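Local coordinates for protein Bm4233, isoform b (Brugia malayi, PDB 6ANY) that probably binds and transports sterols, as a secreted venom allergen-like member of the CAP (SCP/TAPS) superfamily and a vaccine candidate for lymphatic filariasis, at residues F1-G6 and W51-E56; D15-N20 and H144-G149; A85-E90 and G157-A162. One frame throughout, in Å; residues are numbered along the deposited sequence.

Contact 1 of 3, residues F1-G6 and W51-E56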
loop_
_atom_site.group_PDB
_atom_site.type_symbol
_atom_site.label_atom_id
_atom_site.label_comp_id
_atom_site.label_asym_id
_atom_site.label_seq_id
_atom_site.Cartn_x
_atom_site.Cartn_y
_atom_site.Cartn_z
ATOM N N PHE A 1 2.657 -16.800 -2.619
ATOM C CA PHE A 1 1.451 -16.448 -1.786
ATOM C C PHE A 1 1.082 -17.467 -0.675
ATOM O O PHE A 1 -0.006 -17.402 -0.047
ATOM C CB PHE A 1 0.257 -16.197 -2.714
ATOM C CG PHE A 1 0.501 -15.115 -3.749
ATOM C CD1 PHE A 1 0.739 -13.804 -3.360
ATOM C CD2 PHE A 1 0.508 -15.415 -5.133
ATOM C CE1 PHE A 1 0.942 -12.786 -4.293
ATOM C CE2 PHE A 1 0.723 -14.406 -6.059
ATOM C CZ PHE A 1 0.939 -13.073 -5.631
ATOM N N GLU A 2 2.015 -18.336 -0.352
ATOM C CA GLU A 2 1.886 -19.311 0.719
ATOM C C GLU A 2 2.805 -18.852 1.823
ATOM O O GLU A 2 3.950 -18.571 1.551
ATOM C CB GLU A 2 2.351 -20.659 0.220
ATOM C CG GLU A 2 1.645 -21.122 -1.087
ATOM C CD GLU A 2 0.258 -21.713 -0.845
ATOM O OE1 GLU A 2 -0.114 -21.864 0.346
ATOM O OE2 GLU A 2 -0.467 -22.005 -1.849
ATOM N N CYS A 3 2.321 -18.682 3.045
ATOM C CA CYS A 3 3.163 -18.194 4.131
ATOM C C CYS A 3 2.932 -19.106 5.283
ATOM O O CYS A 3 1.843 -19.139 5.813
ATOM C CB CYS A 3 2.903 -16.730 4.525
ATOM S SG CYS A 3 3.278 -15.503 3.243
ATOM N N PRO A 4 3.943 -19.900 5.632
ATOM C CA PRO A 4 3.830 -20.842 6.759
ATOM C C PRO A 4 3.493 -20.123 8.047
ATOM O O PRO A 4 4.014 -19.078 8.323
ATOM C CB PRO A 4 5.223 -21.436 6.842
ATOM C CG PRO A 4 5.702 -21.424 5.389
ATOM C CD PRO A 4 5.186 -20.098 4.874
ATOM N N GLY A 5 2.579 -20.697 8.804
ATOM C CA GLY A 5 2.087 -20.108 10.031
ATOM C C GLY A 5 1.207 -18.886 9.869
ATOM O O GLY A 5 0.910 -18.272 10.831
ATOM N N GLY A 6 0.855 -18.488 8.668
ATOM C CA GLY A 6 0.022 -17.326 8.467
ATOM C C GLY A 6 -1.467 -17.548 8.693
ATOM O O GLY A 6 -1.994 -18.672 8.690
ATOM N N TRP A 51 4.605 -9.796 -2.357
ATOM C CA TRP A 51 4.220 -10.245 -1.068
ATOM C C TRP A 51 5.386 -10.751 -0.292
ATOM O O TRP A 51 6.168 -11.604 -0.788
ATOM C CB TRP A 51 3.154 -11.336 -1.145
ATOM C CG TRP A 51 2.495 -11.585 0.211
ATOM C CD1 TRP A 51 2.850 -12.522 1.084
ATOM C CD2 TRP A 51 1.430 -10.837 0.846
ATOM N NE1 TRP A 51 2.105 -12.439 2.242
ATOM C CE2 TRP A 51 1.182 -11.448 2.085
ATOM C CE3 TRP A 51 0.614 -9.780 0.454
ATOM C CZ2 TRP A 51 0.189 -11.020 2.950
ATOM C CZ3 TRP A 51 -0.390 -9.375 1.331
ATOM C CH2 TRP A 51 -0.574 -10.000 2.566
ATOM N N SER A 52 5.488 -10.296 0.966
ATOM C CA SER A 52 6.552 -10.773 1.881
ATOM C C SER A 52 5.889 -11.414 3.146
ATOM O O SER A 52 5.118 -10.722 3.856
ATOM C CB SER A 52 7.465 -9.592 2.277
ATOM O OG SER A 52 8.255 -9.898 3.400
ATOM N N CYS A 53 6.073 -12.723 3.322
ATOM C CA CYS A 53 5.711 -13.463 4.518
ATOM C C CYS A 53 6.305 -12.874 5.815
ATOM O O CYS A 53 5.634 -12.829 6.870
ATOM C CB CYS A 53 6.031 -14.949 4.391
ATOM S SG CYS A 53 5.249 -15.717 2.941
ATOM N N GLN A 54 7.537 -12.405 5.745
ATOM C CA GLN A 54 8.176 -11.736 6.870
ATOM C C GLN A 54 7.375 -10.515 7.278
ATOM O O GLN A 54 7.183 -10.301 8.452
ATOM C CB GLN A 54 9.614 -11.386 6.496
ATOM C CG GLN A 54 10.378 -10.524 7.496
ATOM C CD GLN A 54 11.917 -10.659 7.395
ATOM O OE1 GLN A 54 12.485 -11.343 6.486
ATOM N NE2 GLN A 54 12.587 -10.085 8.385
ATOM N N LEU A 55 6.935 -9.719 6.303
ATOM C CA LEU A 55 6.136 -8.529 6.560
ATOM C C LEU A 55 4.742 -8.905 7.089
ATOM O O LEU A 55 4.226 -8.258 7.965
ATOM C CB LEU A 55 6.062 -7.588 5.362
ATOM C CG LEU A 55 7.391 -6.929 4.911
ATOM C CD1 LEU A 55 7.065 -5.873 3.905
ATOM C CD2 LEU A 55 8.045 -6.315 6.152
ATOM N N GLU A 56 4.146 -9.939 6.521
ATOM C CA GLU A 56 2.892 -10.438 7.007
ATOM C C GLU A 56 3.019 -10.865 8.409
ATOM O O GLU A 56 2.088 -10.681 9.161
ATOM C CB GLU A 56 2.400 -11.598 6.131
ATOM C CG GLU A 56 1.464 -12.570 6.815
ATOM C CD GLU A 56 0.751 -13.499 5.841
ATOM O OE1 GLU A 56 1.168 -13.708 4.707
ATOM O OE2 GLU A 56 -0.250 -14.121 6.216
#

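Contact 2 of 3, residues D15-N20 and H144-G149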
loop_
_atom_site.group_PDB
_atom_site.type_symbol
_atom_site.label_atom_id
_atom_site.label_comp_id
_atom_site.label_asym_id
_atom_site.label_seq_id
_atom_site.Cartn_x
_atom_site.Cartn_y
_atom_site.Cartn_z
ATOM N N ASP A 15 -5.009 -10.916 -3.790
ATOM C CA ASP A 15 -5.913 -9.812 -4.056
ATOM C C ASP A 15 -5.305 -8.463 -3.578
ATOM O O ASP A 15 -5.491 -7.393 -4.207
ATOM C CB ASP A 15 -7.253 -10.085 -3.394
ATOM C CG ASP A 15 -8.033 -11.203 -4.074
ATOM O OD1 ASP A 15 -7.599 -11.684 -5.126
ATOM O OD2 ASP A 15 -9.088 -11.634 -3.535
ATOM N N ILE A 16 -4.622 -8.506 -2.449
ATOM C CA ILE A 16 -4.039 -7.293 -1.894
ATOM C C ILE A 16 -2.957 -6.798 -2.834
ATOM O O ILE A 16 -2.938 -5.610 -3.163
ATOM C CB ILE A 16 -3.425 -7.539 -0.533
ATOM C CG1 ILE A 16 -4.531 -7.600 0.489
ATOM C CG2 ILE A 16 -2.375 -6.456 -0.191
ATOM C CD1 ILE A 16 -4.114 -8.238 1.796
ATOM N N VAL A 17 -2.111 -7.727 -3.301
ATOM C CA VAL A 17 -0.980 -7.363 -4.164
ATOM C C VAL A 17 -1.443 -6.867 -5.535
ATOM O O VAL A 17 -0.933 -5.874 -6.047
ATOM C CB VAL A 17 0.005 -8.565 -4.316
ATOM C CG1 VAL A 17 0.991 -8.323 -5.420
ATOM C CG2 VAL A 17 0.780 -8.756 -3.034
ATOM N N ARG A 18 -2.394 -7.576 -6.122
ATOM C CA ARG A 18 -2.934 -7.282 -7.400
ATOM C C ARG A 18 -3.630 -5.945 -7.378
ATOM O O ARG A 18 -3.342 -5.113 -8.284
ATOM C CB ARG A 18 -3.936 -8.371 -7.866
ATOM C CG ARG A 18 -3.197 -9.635 -8.246
ATOM C CD ARG A 18 -4.045 -10.878 -8.273
ATOM N NE ARG A 18 -3.217 -12.094 -8.497
ATOM C CZ ARG A 18 -3.681 -13.357 -8.524
ATOM N NH1 ARG A 18 -4.995 -13.655 -8.361
ATOM N NH2 ARG A 18 -2.816 -14.332 -8.708
ATOM N N GLN A 19 -4.433 -5.679 -6.338
ATOM C CA GLN A 19 -5.059 -4.348 -6.198
ATOM C C GLN A 19 -4.043 -3.194 -6.068
ATOM O O GLN A 19 -4.160 -2.179 -6.746
ATOM C CB GLN A 19 -6.072 -4.273 -5.013
ATOM C CG GLN A 19 -6.632 -2.878 -4.766
ATOM C CD GLN A 19 -7.401 -2.762 -3.451
ATOM O OE1 GLN A 19 -6.828 -3.011 -2.377
ATOM N NE2 GLN A 19 -8.679 -2.390 -3.519
ATOM N N ASN A 20 -3.092 -3.336 -5.173
ATOM C CA ASN A 20 -2.123 -2.253 -4.916
ATOM C C ASN A 20 -1.265 -2.002 -6.179
ATOM O O ASN A 20 -0.992 -0.878 -6.486
ATOM C CB ASN A 20 -1.252 -2.594 -3.706
ATOM C CG ASN A 20 -0.636 -1.354 -3.036
ATOM O OD1 ASN A 20 -0.291 -1.444 -1.835
ATOM N ND2 ASN A 20 -0.409 -0.223 -3.804
ATOM N N HIS A 144 8.831 -1.973 -2.474
ATOM C CA HIS A 144 8.608 -3.150 -3.312
ATOM C C HIS A 144 8.150 -4.386 -2.588
ATOM O O HIS A 144 7.918 -5.398 -3.229
ATOM C CB HIS A 144 9.836 -3.489 -4.203
ATOM C CG HIS A 144 11.063 -3.913 -3.472
ATOM N ND1 HIS A 144 11.965 -3.009 -2.923
ATOM C CD2 HIS A 144 11.624 -5.142 -3.334
ATOM C CE1 HIS A 144 13.001 -3.681 -2.441
ATOM N NE2 HIS A 144 12.817 -4.970 -2.680
ATOM N N LYS A 145 7.943 -4.286 -1.282
ATOM C CA LYS A 145 7.531 -5.422 -0.451
ATOM C C LYS A 145 6.318 -5.071 0.377
ATOM O O LYS A 145 6.241 -3.998 0.945
ATOM C CB LYS A 145 8.664 -5.845 0.496
ATOM C CG LYS A 145 9.914 -6.254 -0.267
ATOM C CD LYS A 145 10.972 -6.918 0.588
ATOM C CE LYS A 145 11.994 -5.900 1.101
ATOM N NZ LYS A 145 13.177 -6.573 1.781
ATOM N N ILE A 146 5.379 -5.982 0.481
ATOM C CA ILE A 146 4.147 -5.718 1.245
ATOM C C ILE A 146 3.763 -6.993 1.965
ATOM O O ILE A 146 3.911 -8.056 1.425
ATOM C CB ILE A 146 3.009 -5.199 0.366
ATOM C CG1 ILE A 146 1.819 -4.830 1.259
ATOM C CG2 ILE A 146 2.600 -6.218 -0.711
ATOM C CD1 ILE A 146 0.705 -4.119 0.517
ATOM N N GLY A 147 3.268 -6.850 3.177
ATOM C CA GLY A 147 2.732 -7.957 3.904
ATOM C C GLY A 147 1.706 -7.423 4.876
ATOM O O GLY A 147 1.878 -6.335 5.459
ATOM N N CYS A 148 0.644 -8.198 5.045
ATOM C CA CYS A 148 -0.527 -7.722 5.780
ATOM C C CYS A 148 -1.087 -8.771 6.699
ATOM O O CYS A 148 -0.923 -9.984 6.492
ATOM C CB CYS A 148 -1.655 -7.263 4.868
ATOM S SG CYS A 148 -1.207 -6.063 3.582
ATOM N N GLY A 149 -1.712 -8.283 7.753
ATOM C CA GLY A 149 -2.262 -9.160 8.796
ATOM C C GLY A 149 -3.679 -8.726 9.094
ATOM O O GLY A 149 -3.975 -7.548 9.048
#

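Contact 3 of 3, residues A85-E90 and G157-A162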
loop_
_atom_site.group_PDB
_atom_site.type_symbol
_atom_site.label_atom_id
_atom_site.label_comp_id
_atom_site.label_asym_id
_atom_site.label_seq_id
_atom_site.Cartn_x
_atom_site.Cartn_y
_atom_site.Cartn_z
ATOM N N ALA A 85 -9.545 -0.191 9.997
ATOM C CA ALA A 85 -10.569 -0.887 10.785
ATOM C C ALA A 85 -11.987 -0.673 10.246
ATOM O O ALA A 85 -12.294 0.318 9.585
ATOM C CB ALA A 85 -10.538 -0.493 12.234
ATOM N N TYR A 86 -12.812 -1.656 10.497
ATOM C CA TYR A 86 -14.199 -1.555 10.235
ATOM C C TYR A 86 -14.918 -2.002 11.452
ATOM O O TYR A 86 -14.671 -3.116 11.931
ATOM C CB TYR A 86 -14.625 -2.492 9.093
ATOM C CG TYR A 86 -15.994 -2.212 8.606
ATOM C CD1 TYR A 86 -16.232 -1.205 7.651
ATOM C CD2 TYR A 86 -17.068 -2.911 9.097
ATOM C CE1 TYR A 86 -17.510 -0.951 7.175
ATOM C CE2 TYR A 86 -18.380 -2.658 8.638
ATOM C CZ TYR A 86 -18.589 -1.670 7.686
ATOM O OH TYR A 86 -19.861 -1.426 7.203
ATOM N N TRP A 87 -15.837 -1.159 11.925
ATOM C CA TRP A 87 -16.550 -1.409 13.154
ATOM C C TRP A 87 -17.984 -1.681 12.875
ATOM O O TRP A 87 -18.668 -0.812 12.355
ATOM C CB TRP A 87 -16.447 -0.226 14.114
ATOM C CG TRP A 87 -15.133 0.047 14.592
ATOM C CD1 TRP A 87 -14.557 -0.447 15.709
ATOM C CD2 TRP A 87 -14.214 0.988 14.048
ATOM N NE1 TRP A 87 -13.282 0.089 15.886
ATOM C CE2 TRP A 87 -13.066 0.983 14.870
ATOM C CE3 TRP A 87 -14.225 1.807 12.922
ATOM C CZ2 TRP A 87 -11.977 1.774 14.612
ATOM C CZ3 TRP A 87 -13.108 2.590 12.671
ATOM C CH2 TRP A 87 -12.010 2.550 13.514
ATOM N N SER A 88 -18.436 -2.897 13.203
ATOM C CA SER A 88 -19.818 -3.293 12.968
ATOM C C SER A 88 -20.572 -3.542 14.301
ATOM O O SER A 88 -19.966 -3.584 15.373
ATOM C CB SER A 88 -19.824 -4.515 12.053
ATOM O OG SER A 88 -21.144 -4.966 11.742
ATOM N N SER A 89 -21.900 -3.605 14.219
ATOM C CA SER A 89 -22.770 -4.070 15.314
ATOM C C SER A 89 -23.156 -5.554 15.153
ATOM O O SER A 89 -23.790 -6.093 16.010
ATOM C CB SER A 89 -24.053 -3.183 15.386
ATOM O OG SER A 89 -24.786 -3.260 14.168
ATOM N N GLU A 90 -22.681 -6.209 14.100
ATOM C CA GLU A 90 -22.807 -7.639 13.846
ATOM C C GLU A 90 -21.410 -8.248 13.518
ATOM O O GLU A 90 -20.404 -7.548 13.378
ATOM C CB GLU A 90 -23.668 -7.840 12.587
ATOM C CG GLU A 90 -25.099 -7.354 12.693
ATOM C CD GLU A 90 -25.813 -7.377 11.348
ATOM O OE1 GLU A 90 -25.316 -8.077 10.398
ATOM O OE2 GLU A 90 -26.872 -6.687 11.261
ATOM N N GLY A 157 -15.834 -10.414 17.807
ATOM C CA GLY A 157 -16.076 -10.657 16.386
ATOM C C GLY A 157 -16.790 -9.556 15.615
ATOM O O GLY A 157 -17.288 -9.793 14.513
ATOM N N ARG A 158 -16.853 -8.350 16.169
ATOM C CA ARG A 158 -17.658 -7.284 15.571
ATOM C C ARG A 158 -16.812 -6.172 14.983
ATOM O O ARG A 158 -17.356 -5.222 14.407
ATOM C CB ARG A 158 -18.659 -6.720 16.584
ATOM C CG ARG A 158 -19.818 -7.652 16.833
ATOM C CD ARG A 158 -20.579 -7.228 18.076
ATOM N NE ARG A 158 -21.901 -7.892 18.162
ATOM C CZ ARG A 158 -22.195 -8.996 18.869
ATOM N NH1 ARG A 158 -21.290 -9.677 19.597
ATOM N NH2 ARG A 158 -23.449 -9.431 18.861
ATOM N N THR A 159 -15.508 -6.307 15.119
ATOM C CA THR A 159 -14.561 -5.374 14.600
ATOM C C THR A 159 -13.476 -6.067 13.773
ATOM O O THR A 159 -12.913 -7.074 14.171
ATOM C CB THR A 159 -13.964 -4.539 15.758
ATOM O OG1 THR A 159 -15.013 -3.706 16.262
ATOM C CG2 THR A 159 -12.819 -3.651 15.299
ATOM N N LEU A 160 -13.224 -5.512 12.598
ATOM C CA LEU A 160 -12.227 -6.008 11.697
ATOM C C LEU A 160 -11.099 -5.053 11.697
ATOM O O LEU A 160 -11.333 -3.857 11.572
ATOM C CB LEU A 160 -12.775 -6.140 10.305
ATOM C CG LEU A 160 -11.899 -5.928 9.068
ATOM C CD1 LEU A 160 -10.836 -7.016 8.979
ATOM C CD2 LEU A 160 -12.772 -6.026 7.817
ATOM N N ILE A 161 -9.873 -5.595 11.796
ATOM C CA ILE A 161 -8.658 -4.783 11.723
ATOM C C ILE A 161 -7.753 -5.337 10.645
ATOM O O ILE A 161 -7.429 -6.504 10.652
ATOM C CB ILE A 161 -7.872 -4.800 13.094
ATOM C CG1 ILE A 161 -8.700 -4.232 14.267
ATOM C CG2 ILE A 161 -6.506 -4.132 12.997
ATOM C CD1 ILE A 161 -8.464 -2.794 14.594
ATOM N N ALA A 162 -7.253 -4.483 9.786
ATOM C CA ALA A 162 -6.280 -4.913 8.812
ATOM C C ALA A 162 -5.003 -4.062 8.943
ATOM O O ALA A 162 -5.069 -2.855 8.989
ATOM C CB ALA A 162 -6.856 -4.799 7.430
HETATM O O HOH W 1 -17.450 -3.080 16.586
#

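Contact 1 of 3, residues F1-G6 and W51-E56
Cys3 and Cys53 are joined by a disulfide that ties the N-terminal tail, residues 1-6, to the first turn of helix 53-63 in this CAP domain. The SG atoms are 2.0 Å apart, and the bridge turns with a chi3 of -75°. The tight part of the contact gathers round Cys3. Both cysteines carry SG anti to their own carbonyl carbon, and on the Cys3 side this brings the sulfur to the rim of the Trp51 indole: SG lies 3.4 Å from Trp51 NE1 and 80° off the normal of the five-membered ring, a sulfur-aromatic contact made at the edge. Glu56 closes in beside it. With its CG anti to the backbone N and the rest of the chain extended, its carboxylate reaches the same corner of the indole, where Trp51 NE1 donates to Glu56 OE1 at 2.9 Å; the bond is bent, 141° at the hydrogen, and uses the anti side of the oxygen while staying nearly in the indole plane. OE1 also takes a salt bridge from Arg13 on helix 10-28, which would offset the charge of a buried carboxylate. Arg13 reaches back to the tail too, bonding the carbonyl of Phe1.

Away from this corner the packing is loose. The exposed Phe1 ring crosses Trp51 at a slant and reaches just its CB, while Glu2 turns its side chain away. Beyond the bridge, the tail folds into a type II beta turn from Cys3 to Gly6, with Gly5 at positive phi, and at its end Gly6 CA lies 3.9 Å from Glu56 OE2. On the helix side, Ser52 is the N-cap: its OG accepts from Leu55 N at 3.2 Å.

Contact 2 of 3, residues D15-N20 and H144-G149
Ile16, Val17 and Asn20 of helix 10-28 pack against Ile146 and Cys148 of strand 145-153 in a wholly buried, mainly apolar helix-on-sheet contact near the centre of the chain. No hydrogen bond crosses it. The short axes of the two segments approach to 9.6 Å, with 133° between their directions.

Ile146 is at the middle of the contact. Its CG1 branch stands anti to the backbone N (chi1 -175°), and the extended chain beyond carries CD1 out to the helix between Ile16 and Asn20. CD1 lies 3.9 Å from Ile16 CG2 and 3.7 Å from Asn20 OD1. The other branch, CG2, takes the place between backbone N and carbonyl carbon and meets Val17 CG2 at 3.9 Å, the two side chains sliding past each other in opposite directions.

This is one layer boundary of the alpha-beta-alpha sandwich of the CAP fold, where a helix lies on the central sheet. Gly147 and Gly149 alternate with the two strand residues that face the helix. Two residues on from Ile146, on the same side of the strand, Cys148 is disulfide-bonded to Cys164 on the neighbouring strand 159-167. Two methyls of Ile16 lie against its sulfur from the helix side, CG2 and CD1 each 4.0 Å from Cys148 SG. Trp51 of the edge strand touches Ile16, Val17 and Cys148 alike, carrying the apolar packing on to that strand.

The polar group on the helix side is Asn20, and its amide nitrogen is satisfied by the backbone carbonyl of Met138, a bond that helps fix the amide while OD1 rests against the Ile146 methyl.

Contact 3 of 3, residues A85-E90 and G157-A162
Trp87 and Thr159 face each other across two antiparallel strands as a non-hydrogen-bonded pair, their side chains crossing at a slant. With Trp87 CG anti to its carbonyl carbon (chi1 -65°), the indole is laid back over Ala85 of its own strand, whose CB meets one face 3.5 Å from the ring plane, offset toward the rim. Trp87 CD1 lies 3.3 Å from Thr159 OG1, while Thr159 CG2 comes near the same CD1–NE1 side of the ring. Ala85 CB also reaches Ile161 CD1 on the opposite strand. Ala85, Trp87, Thr159 and Ile161 are all on one side of the sheet. Thr159 OG1 is hydrogen-bonded to Asp155 OD2; a water donates to Ser88 O at 2.8 Å, but its approach to Thr159 OG1 is doubtful.

The other side carries Tyr86 and Leu160, a hydrogen-bonded pair. Their backbones exchange two bonds, Tyr86 N to Leu160 O and the reverse, both 2.9 Å, but the phenol leads away and only Tyr86 CB approaches Leu160 CD2.

Past the strand end, Ser88 N gives a further bond to Arg158 O at 2.8 Å. Ser88 OG accepts from Glu90 N in an ST turn, and the extended Arg158 runs alongside, NE bonding Ser89 O weakly, at the guanidinium edge.

Strand 80-87 is the outermost of the four-stranded sheet, with 159-167 its inner neighbour. Phe68 packs edge-to-face with Trp87; Leu160 turns to Val92 and Leu95 and to strand 145-153, while helix 154-157 touches Thr159 and Ile161.

How the contacts relate
Contact 2 is the core of the set, fully buried and mainly apolar between helix 10-28 and the central sheet; contacts 1 and 3 lie nearer the surface and are partly open. Contact 1 holds by a covalent bridge, with a buried carboxylate beside it, contact 3 by backbone bonds between strands, and contact 2 mainly by methyl packing, with a sulfur and an amide oxygen beside it. Contacts 1 and 2 adjoin: Ser52 N probably bonds Ile146 O at 2.8 Å. Contacts 2 and 3 draw on neighbouring strands, 145-153 and 159-167, and barely touch. Contacts 1 and 3 do not meet, their nearest atoms being about 9 Å apart.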